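Side-chain contacts in BB0689 (Borrelia burgdorferi, PDB 4D53), which is an outer surface lipoprotein of the bacterial CAP superfamily whose biochemical function is not established: residues A[21-24]-A[25-29]; A[32-36]-A[37-41]; A[84-88]-A[89-93]. All coordinates share one frame; numbering follows the deposited sequence.

Contact 1: A[21-24]-A[25-29]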
loop_
_atom_site.group_PDB
_atom_site.type_symbol
_atom_site.label_atom_id
_atom_site.label_comp_id
_atom_site.label_asym_id
_atom_site.label_seq_id
_atom_site.Cartn_x
_atom_site.Cartn_y
_atom_site.Cartn_z
ATOM N N ALA A 21 0.885 5.308 11.285
ATOM C CA ALA A 21 0.629 4.923 12.697
ATOM C C ALA A 21 0.353 6.128 13.581
ATOM O O ALA A 21 -0.594 6.069 14.405
ATOM C CB ALA A 21 1.777 4.088 13.311
ATOM N N GLU A 22 1.106 7.182 13.396
ATOM C CA GLU A 22 0.909 8.412 14.196
ATOM C C GLU A 22 -0.408 9.112 13.902
ATOM O O GLU A 22 -1.110 9.565 14.812
ATOM C CB GLU A 22 2.091 9.361 14.036
ATOM C CG GLU A 22 2.204 10.308 15.210
ATOM C CD GLU A 22 2.334 9.574 16.557
ATOM O OE1 GLU A 22 3.460 9.210 16.915
ATOM O OE2 GLU A 22 1.316 9.352 17.247
ATOM N N LEU A 23 -0.750 9.214 12.631
ATOM C CA LEU A 23 -2.067 9.673 12.226
ATOM C C LEU A 23 -3.165 8.867 12.865
ATOM O O LEU A 23 -4.103 9.446 13.477
ATOM C CB LEU A 23 -2.246 9.706 10.693
ATOM C CG LEU A 23 -3.678 9.823 10.146
ATOM C CD1 LEU A 23 -4.117 11.277 10.314
ATOM C CD2 LEU A 23 -3.640 9.462 8.668
ATOM N N ARG A 24 -3.092 7.539 12.801
ATOM C CA ARG A 24 -4.188 6.745 13.362
ATOM C C ARG A 24 -4.245 6.872 14.917
ATOM O O ARG A 24 -5.341 6.874 15.504
ATOM C CB ARG A 24 -4.085 5.315 12.919
ATOM C CG ARG A 24 -4.311 5.106 11.406
ATOM C CD ARG A 24 -4.012 3.683 11.005
ATOM N NE ARG A 24 -4.895 2.738 11.670
ATOM C CZ ARG A 24 -6.111 2.467 11.301
ATOM N NH1 ARG A 24 -6.601 3.045 10.212
ATOM N NH2 ARG A 24 -6.909 1.631 12.040
ATOM N N LYS A 25 -3.093 6.952 15.534
ATOM C CA LYS A 25 -3.008 7.092 16.952
ATOM C C LYS A 25 -3.657 8.406 17.441
ATOM O O LYS A 25 -4.439 8.416 18.393
ATOM C CB LYS A 25 -1.568 7.010 17.376
ATOM C CG LYS A 25 -1.431 7.187 18.884
ATOM C CD LYS A 25 -0.019 7.040 19.325
ATOM C CE LYS A 25 -0.045 6.824 20.835
ATOM N NZ LYS A 25 1.318 6.803 21.402
ATOM N N LYS A 26 -3.419 9.498 16.717
ATOM C CA LYS A 26 -4.020 10.776 17.041
ATOM C C LYS A 26 -5.517 10.752 16.874
ATOM O O LYS A 26 -6.198 11.537 17.526
ATOM C CB LYS A 26 -3.387 11.934 16.226
ATOM C CG LYS A 26 -1.953 12.323 16.615
ATOM C CD LYS A 26 -1.529 11.891 18.016
ATOM C CE LYS A 26 -0.045 12.115 18.353
ATOM N NZ LYS A 26 0.626 13.119 17.470
ATOM N N LEU A 27 -6.059 9.912 16.042
ATOM C CA LEU A 27 -7.477 9.777 15.941
ATOM C C LEU A 27 -8.071 8.667 16.883
ATOM O O LEU A 27 -9.257 8.336 16.762
ATOM C CB LEU A 27 -7.945 9.514 14.519
ATOM C CG LEU A 27 -7.705 10.765 13.623
ATOM C CD1 LEU A 27 -7.867 10.271 12.203
ATOM C CD2 LEU A 27 -8.785 11.797 13.935
ATOM N N ASN A 28 -7.226 8.097 17.712
ATOM C CA ASN A 28 -7.629 6.930 18.573
ATOM C C ASN A 28 -8.228 5.813 17.811
ATOM O O ASN A 28 -9.120 5.080 18.259
ATOM C CB ASN A 28 -8.546 7.407 19.720
ATOM C CG ASN A 28 -8.342 6.606 20.989
ATOM O OD1 ASN A 28 -7.348 5.903 21.170
ATOM N ND2 ASN A 28 -9.266 6.733 21.881
ATOM N N LEU A 29 -7.634 5.544 16.629
ATOM C CA LEU A 29 -8.048 4.441 15.867
ATOM C C LEU A 29 -7.220 3.212 16.243
ATOM O O LEU A 29 -6.184 3.272 16.896
ATOM C CB LEU A 29 -7.808 4.734 14.359
ATOM C CG LEU A 29 -8.628 5.899 13.830
ATOM C CD1 LEU A 29 -8.207 6.304 12.416
ATOM C CD2 LEU A 29 -10.131 5.672 13.864
#
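R24 and L29 meet at about a right angle where helix 10-26 runs out. CB of L29 lies over one face of the R24 guanidinium, offset toward its rim and 4.0 Å from NH2 of R24, while CD1 of L29 packs beside the stem, 4.2 Å from CG of R24. A bend at chi3 (62°) brings the guanidinium round to this position. Its N-H groups are used beyond the turn: NH2 bonds to the carbonyl oxygens of N30 and N107, and NH1 to that of L105, so the buried charge is gripped by backbone oxygens that hold its plane in place under the leucine. On another side of the helix the pairing is looser. E22 and K26 cross obliquely, and OE2 of E22 meets the flank of the lysine, 3.3 Å from CE of K26; the salt bridge from OE2 of E22 to NZ of K26 is long at 3.8 Å. The extended chain of K25 runs beside E22 in the same direction and lays its CD 3.4 Å from OE2 of E22, so one carboxylate oxygen lies against the methylenes of two lysines. L23 and L27 touch lightly through their CD1 methyls, and L27 also reaches I106. In the backbone, K25 N and K26 N still make regular helical bonds to A21 O and E22 O. Then L29 N reaches back to R24 O at 2.9 Å, nearly straight at 167°, and N28 N bonds to K25 O. With N28 at positive phi as the C-prime residue, this is a Schellman motif closing the helix.

Contact 2: A[32-36]-A[37-41]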
loop_
_atom_site.group_PDB
_atom_site.type_symbol
_atom_site.label_atom_id
_atom_site.label_comp_id
_atom_site.label_asym_id
_atom_site.label_seq_id
_atom_site.Cartn_x
_atom_site.Cartn_y
_atom_site.Cartn_z
ATOM N N LEU A 32 -2.539 -0.866 13.633
ATOM C CA LEU A 32 -2.305 -1.829 12.585
ATOM C C LEU A 32 -0.925 -2.505 12.745
ATOM O O LEU A 32 0.084 -1.820 13.035
ATOM C CB LEU A 32 -2.375 -1.128 11.219
ATOM C CG LEU A 32 -3.704 -0.453 10.890
ATOM C CD1 LEU A 32 -3.566 0.353 9.601
ATOM C CD2 LEU A 32 -4.806 -1.484 10.808
ATOM N N GLU A 33 -0.867 -3.827 12.532
ATOM C CA GLU A 33 0.432 -4.550 12.619
ATOM C C GLU A 33 0.901 -4.834 11.209
ATOM O O GLU A 33 0.103 -5.195 10.358
ATOM C CB GLU A 33 0.221 -5.893 13.331
ATOM C CG GLU A 33 -0.044 -5.615 14.817
ATOM C CD GLU A 33 -0.272 -6.860 15.677
ATOM O OE1 GLU A 33 -0.147 -8.020 15.180
ATOM O OE2 GLU A 33 -0.559 -6.638 16.878
ATOM N N ILE A 34 2.162 -4.649 10.985
ATOM C CA ILE A 34 2.746 -4.943 9.626
ATOM C C ILE A 34 2.670 -6.402 9.329
ATOM O O ILE A 34 2.988 -7.217 10.221
ATOM C CB ILE A 34 4.177 -4.466 9.555
ATOM C CG1 ILE A 34 4.226 -2.960 9.757
ATOM C CG2 ILE A 34 4.778 -4.813 8.174
ATOM C CD1 ILE A 34 5.598 -2.441 10.141
ATOM N N ASP A 35 2.216 -6.786 8.137
ATOM C CA ASP A 35 1.985 -8.190 7.818
ATOM C C ASP A 35 2.829 -8.595 6.605
ATOM O O ASP A 35 2.779 -7.919 5.528
ATOM C CB ASP A 35 0.517 -8.404 7.524
ATOM C CG ASP A 35 0.192 -9.858 7.175
ATOM O OD1 ASP A 35 -0.035 -10.618 8.113
ATOM O OD2 ASP A 35 0.133 -10.238 5.972
ATOM N N ASP A 36 3.615 -9.673 6.744
ATOM C CA ASP A 36 4.443 -10.167 5.651
ATOM C C ASP A 36 3.717 -10.526 4.397
ATOM O O ASP A 36 4.255 -10.319 3.303
ATOM C CB ASP A 36 5.224 -11.444 6.085
ATOM C CG ASP A 36 6.232 -11.173 7.159
ATOM O OD1 ASP A 36 6.768 -10.061 7.229
ATOM O OD2 ASP A 36 6.492 -12.107 7.952
ATOM N N THR A 37 2.576 -11.149 4.477
ATOM C CA THR A 37 1.856 -11.481 3.275
ATOM C C THR A 37 1.421 -10.222 2.523
ATOM O O THR A 37 1.493 -10.188 1.290
ATOM C CB THR A 37 0.662 -12.370 3.559
ATOM O OG1 THR A 37 1.137 -13.556 4.184
ATOM C CG2 THR A 37 -0.062 -12.803 2.372
ATOM N N LEU A 38 0.884 -9.236 3.245
ATOM C CA LEU A 38 0.454 -7.973 2.585
ATOM C C LEU A 38 1.670 -7.300 1.980
ATOM O O LEU A 38 1.571 -6.763 0.876
ATOM C CB LEU A 38 -0.277 -7.022 3.530
ATOM C CG LEU A 38 -1.632 -7.524 4.019
ATOM C CD1 LEU A 38 -2.297 -6.448 4.884
ATOM C CD2 LEU A 38 -2.568 -7.920 2.900
ATOM N N GLU A 39 2.810 -7.295 2.660
ATOM C CA GLU A 39 4.000 -6.683 2.092
ATOM C C GLU A 39 4.434 -7.373 0.770
ATOM O O GLU A 39 4.836 -6.710 -0.184
ATOM C CB GLU A 39 5.180 -6.687 3.062
ATOM C CG GLU A 39 5.066 -5.600 4.132
ATOM C CD GLU A 39 6.341 -5.363 4.874
ATOM O OE1 GLU A 39 7.035 -6.357 5.104
ATOM O OE2 GLU A 39 6.655 -4.246 5.313
ATOM N N LYS A 40 4.305 -8.699 0.737
ATOM C CA LYS A 40 4.709 -9.470 -0.466
ATOM C C LYS A 40 3.741 -9.174 -1.632
ATOM O O LYS A 40 4.191 -8.922 -2.746
ATOM C CB LYS A 40 4.714 -10.970 -0.170
ATOM C CG LYS A 40 5.175 -11.856 -1.342
ATOM C CD LYS A 40 4.682 -13.299 -1.346
ATOM C CE LYS A 40 4.922 -14.003 -0.026
ATOM N NZ LYS A 40 4.138 -15.286 0.013
ATOM N N VAL A 41 2.456 -9.153 -1.365
ATOM C CA VAL A 41 1.440 -8.865 -2.399
ATOM C C VAL A 41 1.646 -7.432 -2.939
ATOM O O VAL A 41 1.578 -7.235 -4.141
ATOM C CB VAL A 41 0.017 -9.083 -1.851
ATOM C CG1 VAL A 41 -1.063 -8.733 -2.857
ATOM C CG2 VAL A 41 -0.165 -10.562 -1.428
#
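The chain leaves strand 33-34 and turns at D35, the N-cap, directly into helix 36-52, where E39 N bonds to D35 O at 2.9 Å and K40 N bonds to D36 O. The D35 side chain, its CG anti to the backbone N (chi1 180°), folds back over this first turn. OD2 of D35 accepts from L38 N at 3.0 Å, through the anti lone pair and with an N-H angle of 157°; the same oxygen lies 3.3 Å from CB of T37. The other oxygen, OD1, forms a salt bridge to R134, so each oxygen of the carboxylate has a partner of its own. Across the turn, I34 and E39 meet at a slant: CG2 of I34 presses on the carboxylate, 3.5 Å from OE2 of E39, an oxygen that also hydrogen-bonds the hydroxyl of Y17. D36 turns outward, with OD1 of D36 4.3 Å from OE1 of E39. These two like charges probably disfavour each other slightly, yet acidic groups at a helix N-terminus are expected to gain from the helix dipole, and the buried D35 is probably kept ionised by its amide and its arginine.

Contact 3: A[84-88]-A[89-93]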
loop_
_atom_site.group_PDB
_atom_site.type_symbol
_atom_site.label_atom_id
_atom_site.label_comp_id
_atom_site.label_asym_id
_atom_site.label_seq_id
_atom_site.Cartn_x
_atom_site.Cartn_y
_atom_site.Cartn_z
ATOM N N SER A 84 1.575 7.483 -7.280
ATOM C CA SER A 84 2.708 7.553 -8.200
ATOM C C SER A 84 3.210 8.943 -8.418
ATOM O O SER A 84 2.449 9.916 -8.528
ATOM C CB SER A 84 2.244 6.983 -9.532
ATOM O OG SER A 84 3.215 7.005 -10.492
ATOM N N GLY A 85 4.533 9.062 -8.519
ATOM C CA GLY A 85 5.165 10.308 -8.719
ATOM C C GLY A 85 5.044 11.291 -7.563
ATOM O O GLY A 85 5.088 12.507 -7.778
ATOM N N ILE A 86 4.823 10.808 -6.338
ATOM C CA ILE A 86 4.659 11.684 -5.173
ATOM C C ILE A 86 5.787 11.389 -4.155
ATOM O O ILE A 86 5.954 10.245 -3.794
ATOM C CB ILE A 86 3.202 11.581 -4.561
ATOM C CG1 ILE A 86 2.129 11.921 -5.609
ATOM C CG2 ILE A 86 3.054 12.529 -3.388
ATOM C CD1 ILE A 86 0.734 11.607 -5.220
ATOM N N GLU A 87 6.450 12.404 -3.629
ATOM C CA GLU A 87 7.526 12.199 -2.629
ATOM C C GLU A 87 7.021 11.627 -1.322
ATOM O O GLU A 87 5.883 11.826 -0.854
ATOM C CB GLU A 87 8.338 13.458 -2.378
ATOM C CG GLU A 87 9.090 13.985 -3.599
ATOM C CD GLU A 87 10.122 13.014 -4.191
ATOM O OE1 GLU A 87 10.707 12.178 -3.446
ATOM O OE2 GLU A 87 10.345 13.084 -5.445
ATOM N N LEU A 88 7.920 10.928 -0.660
ATOM C CA LEU A 88 7.550 10.262 0.586
ATOM C C LEU A 88 6.936 11.174 1.620
ATOM O O LEU A 88 5.991 10.798 2.267
ATOM C CB LEU A 88 8.836 9.566 1.169
ATOM C CG LEU A 88 8.757 8.890 2.540
ATOM C CD1 LEU A 88 7.798 7.723 2.510
ATOM C CD2 LEU A 88 10.189 8.454 2.985
ATOM N N ASN A 89 7.442 12.406 1.743
ATOM C CA ASN A 89 6.988 13.336 2.747
ATOM C C ASN A 89 5.757 14.118 2.308
ATOM O O ASN A 89 5.254 14.936 3.041
ATOM C CB ASN A 89 8.126 14.297 3.250
ATOM C CG ASN A 89 8.604 15.248 2.191
ATOM O OD1 ASN A 89 8.211 15.170 1.043
ATOM N ND2 ASN A 89 9.499 16.150 2.575
ATOM N N ARG A 90 5.203 13.771 1.175
ATOM C CA ARG A 90 3.958 14.353 0.657
ATOM C C ARG A 90 2.815 13.381 0.440
ATOM O O ARG A 90 1.670 13.790 0.206
ATOM C CB ARG A 90 4.231 15.038 -0.693
ATOM C CG ARG A 90 5.162 16.278 -0.637
ATOM C CD ARG A 90 4.837 17.321 0.428
ATOM N NE ARG A 90 5.430 18.620 0.015
ATOM C CZ ARG A 90 4.816 19.834 -0.018
ATOM N NH1 ARG A 90 3.607 20.028 0.496
ATOM N NH2 ARG A 90 5.448 20.907 -0.550
ATOM N N VAL A 91 3.096 12.097 0.471
ATOM C CA VAL A 91 2.129 11.110 0.045
ATOM C C VAL A 91 0.926 10.964 0.996
ATOM O O VAL A 91 -0.243 10.799 0.538
ATOM C CB VAL A 91 2.754 9.782 -0.351
ATOM C CG1 VAL A 91 3.273 8.973 0.840
ATOM C CG2 VAL A 91 1.753 8.938 -1.124
ATOM N N VAL A 92 1.136 11.070 2.294
ATOM C CA VAL A 92 0.031 10.876 3.227
ATOM C C VAL A 92 -0.969 12.023 3.015
ATOM O O VAL A 92 -2.149 11.801 2.915
ATOM C CB VAL A 92 0.510 10.805 4.712
ATOM C CG1 VAL A 92 -0.671 10.890 5.650
ATOM C CG2 VAL A 92 1.211 9.479 4.855
ATOM N N ASN A 93 -0.470 13.232 2.896
ATOM C CA ASN A 93 -1.372 14.334 2.634
ATOM C C ASN A 93 -2.043 14.244 1.292
ATOM O O ASN A 93 -3.240 14.599 1.189
ATOM C CB ASN A 93 -0.698 15.684 2.821
ATOM C CG ASN A 93 -0.541 16.033 4.307
ATOM O OD1 ASN A 93 -1.317 15.596 5.135
ATOM N ND2 ASN A 93 0.425 16.831 4.621
HETATM O O HOH W 1 3.697 11.653 3.588
#
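I86 packs its CG2 methyl into the start of the turn that leads to helix 91-96, 3.8 Å from CA of V91 and 3.9 Å from CB of R90. With CG1 beside the backbone N (chi1 -57°), CG2 is left anti to that N and faces the incoming chain, and the I86 and R90 side chains cross at about a right angle. V91 closes the tight side: its CB is 4.1 Å from CG2 of I86, and its CG1 rests 3.6 Å from the carbonyl oxygen of L88. That oxygen also takes a hydrogen bond from a water, which in turn accepts from V92 N at 2.9 Å and so bridges the two peptide groups. The side chain of V91 reaches F127 of strand 125-134, where L88 also lands; L88 further touches D12 and I15 of helix 10-26. The link thus runs from the outer strand 75-84 of the sheet into helix 91-96, with L88 between strand 125-134 and helix 10-26, V91 against the strand and V92 against the helix, in keeping with the layered alpha-beta core of a CAP domain. The backbone turns at E87, whose O accepts from R90 N at 2.9 Å. The outer side is far looser. The chi1 of N89 (67°) folds its amide back toward E87, yet its OD1 merely brushes CB of E87 at 3.8 Å. The E87 chain bends away at chi2, its OE1 making a long, weak ion pair with R117, and R90 likewise leads its guanidinium off toward the exposed side.

Overall arrangement
The three contacts follow one another along the chain, each being a helix end: contact 1 closes helix 10-26, contact 2 opens helix 36-52 after strand 33-34, and contact 3 leads from strand 75-84 into helix 91-96. Their centres lie about 19 to 20 Å apart. Contacts 1 and 2 touch, R24 packing on L32; contacts 1 and 3 come within about 4 Å at their nearest atoms without touching. Contacts 2 and 3 lie on opposite sides of the chain's centre, at the two outermost strands of the four-stranded sheet. Within this CAP domain, contacts 2 and 3 mark where strands pass into helices, while contact 1 ends the helix that contact 3 packs on.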